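Local structure of geranyltranstransferase (Stenotrophomonas maltophilia, 7LBJ) at residues A[64-69]-A[279-284]; A[194-199]-A[207-212]. The protein probably joins isoprenoid diphosphates head to tail in a magnesium-dependent prenyl transfer, as in farnesyl diphosphate synthases of the same family. All coordinates share one frame; numbering follows the deposited sequence.

Interaction 1 (A[64-69]-A[279-284]); sequences GHLFGT and ARYGEE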
loop_
_atom_site.group_PDB
_atom_site.type_symbol
_atom_site.label_atom_id
_atom_site.label_comp_id
_atom_site.label_asym_id
_atom_site.label_seq_id
_atom_site.Cartn_x
_atom_site.Cartn_y
_atom_site.Cartn_z
ATOM N N GLY A 64 20.673 -1.411 -12.223
ATOM C CA GLY A 64 20.935 -2.804 -12.540
ATOM C C GLY A 64 21.929 -2.935 -13.673
ATOM O O GLY A 64 22.721 -3.885 -13.712
ATOM N N HIS A 65 21.917 -1.966 -14.596
ATOM C CA HIS A 65 22.787 -2.017 -15.769
ATOM C C HIS A 65 24.257 -1.953 -15.377
ATOM O O HIS A 65 25.117 -2.504 -16.089
ATOM C CB HIS A 65 22.411 -0.866 -16.714
ATOM C CG HIS A 65 23.145 -0.871 -18.017
ATOM N ND1 HIS A 65 22.907 -1.806 -19.000
ATOM C CD2 HIS A 65 24.103 -0.045 -18.504
ATOM C CE1 HIS A 65 23.689 -1.558 -20.039
ATOM N NE2 HIS A 65 24.424 -0.493 -19.763
ATOM N N LEU A 66 24.569 -1.282 -14.261
ATOM C CA LEU A 66 25.940 -1.223 -13.761
ATOM C C LEU A 66 26.543 -2.605 -13.581
ATOM O O LEU A 66 27.758 -2.779 -13.709
ATOM C CB LEU A 66 25.980 -0.528 -12.404
ATOM C CG LEU A 66 25.954 0.969 -12.206
ATOM C CD1 LEU A 66 25.951 1.201 -10.683
ATOM C CD2 LEU A 66 27.190 1.570 -12.842
ATOM N N PHE A 67 25.712 -3.584 -13.239
ATOM C CA PHE A 67 26.148 -4.937 -12.938
ATOM C C PHE A 67 25.890 -5.895 -14.084
ATOM O O PHE A 67 26.112 -7.098 -13.929
ATOM C CB PHE A 67 25.442 -5.422 -11.676
ATOM C CG PHE A 67 25.555 -4.455 -10.538
ATOM C CD1 PHE A 67 26.653 -4.499 -9.694
ATOM C CD2 PHE A 67 24.598 -3.473 -10.342
ATOM C CE1 PHE A 67 26.784 -3.608 -8.663
ATOM C CE2 PHE A 67 24.733 -2.563 -9.302
ATOM C CZ PHE A 67 25.819 -2.632 -8.474
ATOM N N GLY A 68 25.421 -5.393 -15.222
ATOM C CA GLY A 68 25.124 -6.259 -16.345
ATOM C C GLY A 68 23.841 -7.038 -16.201
ATOM O O GLY A 68 23.651 -8.035 -16.903
ATOM N N THR A 69 22.951 -6.607 -15.317
ATOM C CA THR A 69 21.739 -7.351 -15.023
ATOM C C THR A 69 20.755 -7.259 -16.179
ATOM O O THR A 69 20.562 -6.195 -16.769
ATOM C CB THR A 69 21.108 -6.806 -13.750
ATOM O OG1 THR A 69 22.066 -6.942 -12.701
ATOM C CG2 THR A 69 19.838 -7.569 -13.384
ATOM N N ALA A 279 32.833 8.452 -10.824
ATOM C CA ALA A 279 33.918 8.739 -11.759
ATOM C C ALA A 279 34.777 7.515 -12.072
ATOM O O ALA A 279 35.395 7.460 -13.139
ATOM C CB ALA A 279 34.791 9.879 -11.214
ATOM N N ARG A 280 34.820 6.521 -11.191
ATOM C CA ARG A 280 35.726 5.407 -11.432
ATOM C C ARG A 280 35.119 4.310 -12.296
ATOM O O ARG A 280 35.854 3.419 -12.738
ATOM C CB ARG A 280 36.200 4.820 -10.104
ATOM C CG ARG A 280 37.199 5.720 -9.378
ATOM C CD ARG A 280 37.497 5.165 -8.007
ATOM N NE ARG A 280 38.421 6.003 -7.255
ATOM C CZ ARG A 280 38.525 5.983 -5.933
ATOM N NH1 ARG A 280 37.728 5.227 -5.193
ATOM N NH2 ARG A 280 39.454 6.732 -5.341
ATOM N N TYR A 281 33.814 4.361 -12.556
ATOM C CA TYR A 281 33.160 3.357 -13.379
ATOM C C TYR A 281 33.487 3.569 -14.852
ATOM O O TYR A 281 33.838 4.668 -15.291
ATOM C CB TYR A 281 31.645 3.414 -13.206
ATOM C CG TYR A 281 31.119 2.917 -11.870
ATOM C CD1 TYR A 281 31.012 3.778 -10.782
ATOM C CD2 TYR A 281 30.695 1.596 -11.704
ATOM C CE1 TYR A 281 30.534 3.340 -9.563
ATOM C CE2 TYR A 281 30.199 1.153 -10.487
ATOM C CZ TYR A 281 30.124 2.031 -9.424
ATOM O OH TYR A 281 29.639 1.615 -8.202
ATOM N N GLY A 282 33.347 2.497 -15.624
ATOM C CA GLY A 282 33.442 2.569 -17.064
ATOM C C GLY A 282 32.092 2.894 -17.672
ATOM O O GLY A 282 31.199 3.449 -17.023
ATOM N N GLU A 283 31.939 2.506 -18.939
ATOM C CA GLU A 283 30.744 2.852 -19.700
ATOM C C GLU A 283 29.475 2.311 -19.080
ATOM O O GLU A 283 28.394 2.817 -19.385
ATOM C CB GLU A 283 30.841 2.323 -21.128
ATOM C CG GLU A 283 31.399 3.317 -22.099
ATOM C CD GLU A 283 31.560 2.713 -23.460
ATOM O OE1 GLU A 283 30.531 2.350 -24.066
ATOM O OE2 GLU A 283 32.716 2.571 -23.902
ATOM N N GLU A 284 29.580 1.283 -18.238
ATOM C CA GLU A 284 28.392 0.711 -17.625
ATOM C C GLU A 284 27.651 1.725 -16.761
ATOM O O GLU A 284 26.454 1.551 -16.526
ATOM C CB GLU A 284 28.761 -0.533 -16.804
ATOM C CG GLU A 284 29.565 -0.260 -15.511
ATOM C CD GLU A 284 31.077 -0.083 -15.711
ATOM O OE1 GLU A 284 31.550 -0.029 -16.864
ATOM O OE2 GLU A 284 31.800 0.018 -14.693
#
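Leu66 has its CG anti to the carbonyl carbon (chi1 -80°), and Tyr281 starts in the same way, with CG beside the backbone N; from these two starts the side chains meet at about a right angle. The touching branch of Leu66 is CD2, which lies 3.7 Å from Tyr281 CD2 and reaches the CD2-CE2 bond of the ring obliquely. Glu284 approaches Leu66 differently: its chain bends at chi2 (-82°), so the methylenes face Leu66 while the carboxylate turns back over its own segment. The methylene CG of Glu284 packs on the carbonyl oxygen of Leu66, 3.6 Å from Leu66 O, and more loosely on the Leu66 CD2 methyl at 4.0 Å. The turned carboxylate receives Gly282 N at Glu284 OE2, 3.1 Å away with an angle of 150° at the hydrogen, the donor standing above the carboxylate plane; the same OE2 lies in plane at the edge of the Tyr281 ring. His65 adds a smaller touch, its CD2 lying 3.5 Å from Glu284 O. Beyond the two segments, Tyr281 OH is hydrogen-bonded to Gln211 and Gln208, which anchors the far end of the ring on helix 206-233. The backbone of 64-69 is itself closed: Thr69 N bonds to Gly64 O and Gly68 N to His65 O, with Gly68 at positive phi, while Phe67 N is a second donor to Gly64 O, from the opposite face of its plane to Thr69 N. The first two bonds make a Schellman motif at the C-terminal end of the helix that includes 64-65, and here it meets the loop between helices 260-277 and 286-297 at the surface of the largely helical prenyl synthase fold.

Interaction 2 (A[194-199]-A[207-212]); sequences AVRMGA and PQLAQL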
loop_
_atom_site.group_PDB
_atom_site.type_symbol
_atom_site.label_atom_id
_atom_site.label_comp_id
_atom_site.label_asym_id
_atom_site.label_seq_id
_atom_site.Cartn_x
_atom_site.Cartn_y
_atom_site.Cartn_z
ATOM N N ALA A 194 14.662 3.405 -5.714
ATOM C CA ALA A 194 14.768 2.897 -7.075
ATOM C C ALA A 194 16.195 2.463 -7.369
ATOM O O ALA A 194 16.426 1.354 -7.863
ATOM C CB ALA A 194 14.303 3.947 -8.083
ATOM N N VAL A 195 17.171 3.305 -7.017
ATOM C CA VAL A 195 18.571 2.941 -7.247
ATOM C C VAL A 195 18.955 1.726 -6.407
ATOM O O VAL A 195 19.645 0.818 -6.884
ATOM C CB VAL A 195 19.476 4.150 -6.957
ATOM C CG1 VAL A 195 20.974 3.731 -6.903
ATOM C CG2 VAL A 195 19.212 5.251 -8.019
ATOM N N ARG A 196 18.524 1.689 -5.141
ATOM C CA ARG A 196 18.893 0.558 -4.289
ATOM C C ARG A 196 18.327 -0.747 -4.830
ATOM O O ARG A 196 19.007 -1.783 -4.805
ATOM C CB ARG A 196 18.416 0.800 -2.855
ATOM C CG ARG A 196 18.658 -0.393 -1.950
ATOM C CD ARG A 196 18.224 -0.098 -0.505
ATOM N NE ARG A 196 18.249 -1.315 0.295
ATOM C CZ ARG A 196 19.337 -1.808 0.864
ATOM N NH1 ARG A 196 20.502 -1.179 0.792
ATOM N NH2 ARG A 196 19.251 -2.952 1.543
ATOM N N MET A 197 17.070 -0.730 -5.297
ATOM C CA MET A 197 16.449 -1.970 -5.763
ATOM C C MET A 197 17.116 -2.488 -7.021
ATOM O O MET A 197 17.348 -3.697 -7.149
ATOM C CB MET A 197 14.949 -1.765 -5.980
ATOM C CG MET A 197 14.245 -1.480 -4.626
ATOM S SD MET A 197 12.615 -0.721 -4.806
ATOM C CE MET A 197 11.771 -2.209 -5.135
ATOM N N GLY A 198 17.430 -1.593 -7.967
ATOM C CA GLY A 198 18.160 -2.029 -9.147
ATOM C C GLY A 198 19.484 -2.670 -8.789
ATOM O O GLY A 198 19.867 -3.691 -9.365
ATOM N N ALA A 199 20.187 -2.090 -7.812
ATOM C CA ALA A 199 21.482 -2.626 -7.418
ATOM C C ALA A 199 21.322 -3.933 -6.656
ATOM O O ALA A 199 22.133 -4.849 -6.819
ATOM C CB ALA A 199 22.246 -1.602 -6.575
ATOM N N PRO A 207 28.973 -1.994 0.408
ATOM C CA PRO A 207 29.741 -0.774 0.116
ATOM C C PRO A 207 29.323 -0.123 -1.179
ATOM O O PRO A 207 29.223 1.103 -1.254
ATOM C CB PRO A 207 31.192 -1.274 0.070
ATOM C CG PRO A 207 31.186 -2.463 0.946
ATOM C CD PRO A 207 29.876 -3.135 0.663
ATOM N N GLN A 208 29.052 -0.922 -2.206
ATOM C CA GLN A 208 28.561 -0.355 -3.447
ATOM C C GLN A 208 27.135 0.165 -3.311
ATOM O O GLN A 208 26.767 1.152 -3.957
ATOM C CB GLN A 208 28.633 -1.404 -4.536
ATOM C CG GLN A 208 28.718 -0.793 -5.862
ATOM C CD GLN A 208 29.128 -1.787 -6.897
ATOM O OE1 GLN A 208 29.250 -2.990 -6.615
ATOM N NE2 GLN A 208 29.347 -1.302 -8.120
ATOM N N LEU A 209 26.307 -0.487 -2.498
ATOM C CA LEU A 209 24.980 0.067 -2.242
ATOM C C LEU A 209 25.088 1.435 -1.591
ATOM O O LEU A 209 24.337 2.354 -1.939
ATOM C CB LEU A 209 24.155 -0.889 -1.362
ATOM C CG LEU A 209 23.772 -2.172 -2.098
ATOM C CD1 LEU A 209 23.274 -3.208 -1.136
ATOM C CD2 LEU A 209 22.681 -1.837 -3.110
ATOM N N ALA A 210 26.018 1.592 -0.638
ATOM C CA ALA A 210 26.150 2.872 0.049
ATOM C C ALA A 210 26.664 3.951 -0.891
ATOM O O ALA A 210 26.233 5.109 -0.835
ATOM C CB ALA A 210 27.085 2.719 1.251
ATOM N N GLN A 211 27.603 3.597 -1.753
ATOM C CA GLN A 211 28.100 4.563 -2.731
ATOM C C GLN A 211 26.980 5.030 -3.669
ATOM O O GLN A 211 26.806 6.235 -3.914
ATOM C CB GLN A 211 29.246 3.910 -3.500
ATOM C CG GLN A 211 29.801 4.699 -4.670
ATOM C CD GLN A 211 30.729 3.811 -5.480
ATOM O OE1 GLN A 211 30.271 2.936 -6.201
ATOM N NE2 GLN A 211 32.030 3.980 -5.305
ATOM N N LEU A 212 26.210 4.083 -4.207
ATOM C CA LEU A 212 25.103 4.436 -5.094
ATOM C C LEU A 212 24.018 5.200 -4.357
ATOM O O LEU A 212 23.326 6.036 -4.956
ATOM C CB LEU A 212 24.504 3.176 -5.722
ATOM C CG LEU A 212 25.507 2.479 -6.623
ATOM C CD1 LEU A 212 24.943 1.194 -7.185
ATOM C CD2 LEU A 212 25.962 3.430 -7.767
#
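Leu209 lays its CD2 against the methyl of Ala199, with 3.5 Å between Leu209 CD2 and Ala199 CB. The pair belongs to an antiparallel helical hairpin of the largely helical prenyl synthase fold: helix 176-201 is followed after a short connection by helix 206-233, and the two short segments run at 152° with their axes 9.7 Å apart at closest approach. A small residue faces two leucines here, because Ala199 CB also meets Leu212 CD1 at 3.9 Å. One turn earlier on the first helix, Val195 points at the second helix and crosses Leu212 at about a right angle. Val195 CG1, set anti to the backbone N (chi1 168°), is the branch directed across the interface, 3.8 Å from Leu212 CB. The three buried residues Val195, Ala199 and Leu212 thus form an apolar seam, with Leu209 joining it from a partly exposed position. Helix 55-65 also packs on Val195 and Ala199, through Leu59 and Ser63 respectively; Ser63 OG is also hydrogen-bonded to Val195 O. Arg196 borders the seam on the exposed side, its chain extended from CG to NE and crossing Leu209 at about a right angle. Arg196 NE is hydrogen-bonded to Thr149 OG1 on helix 140-154, while Arg196 NH1 rests 3.9 Å from Leu209 CD1.

Overall arrangement
From the N terminus, the chain first reaches 64-69 at the end of helix 55-65, later passes through 194-199 on helix 176-201, turns back within a few residues into 207-212 on helix 206-233, and finally arrives at 279-284. Interaction 2 therefore closes a short hairpin loop nested inside the long loop closed by interaction 1, whose segments are 210 residues apart at their closest ends. Their centres lie about 12 Å apart, and they touch: Leu66 CD1 is 3.6 Å from Leu212 CD1. Together they tie helix 55-65 and the loop before helix 286-297 to the helical hairpin, passing from the surface into buried packing.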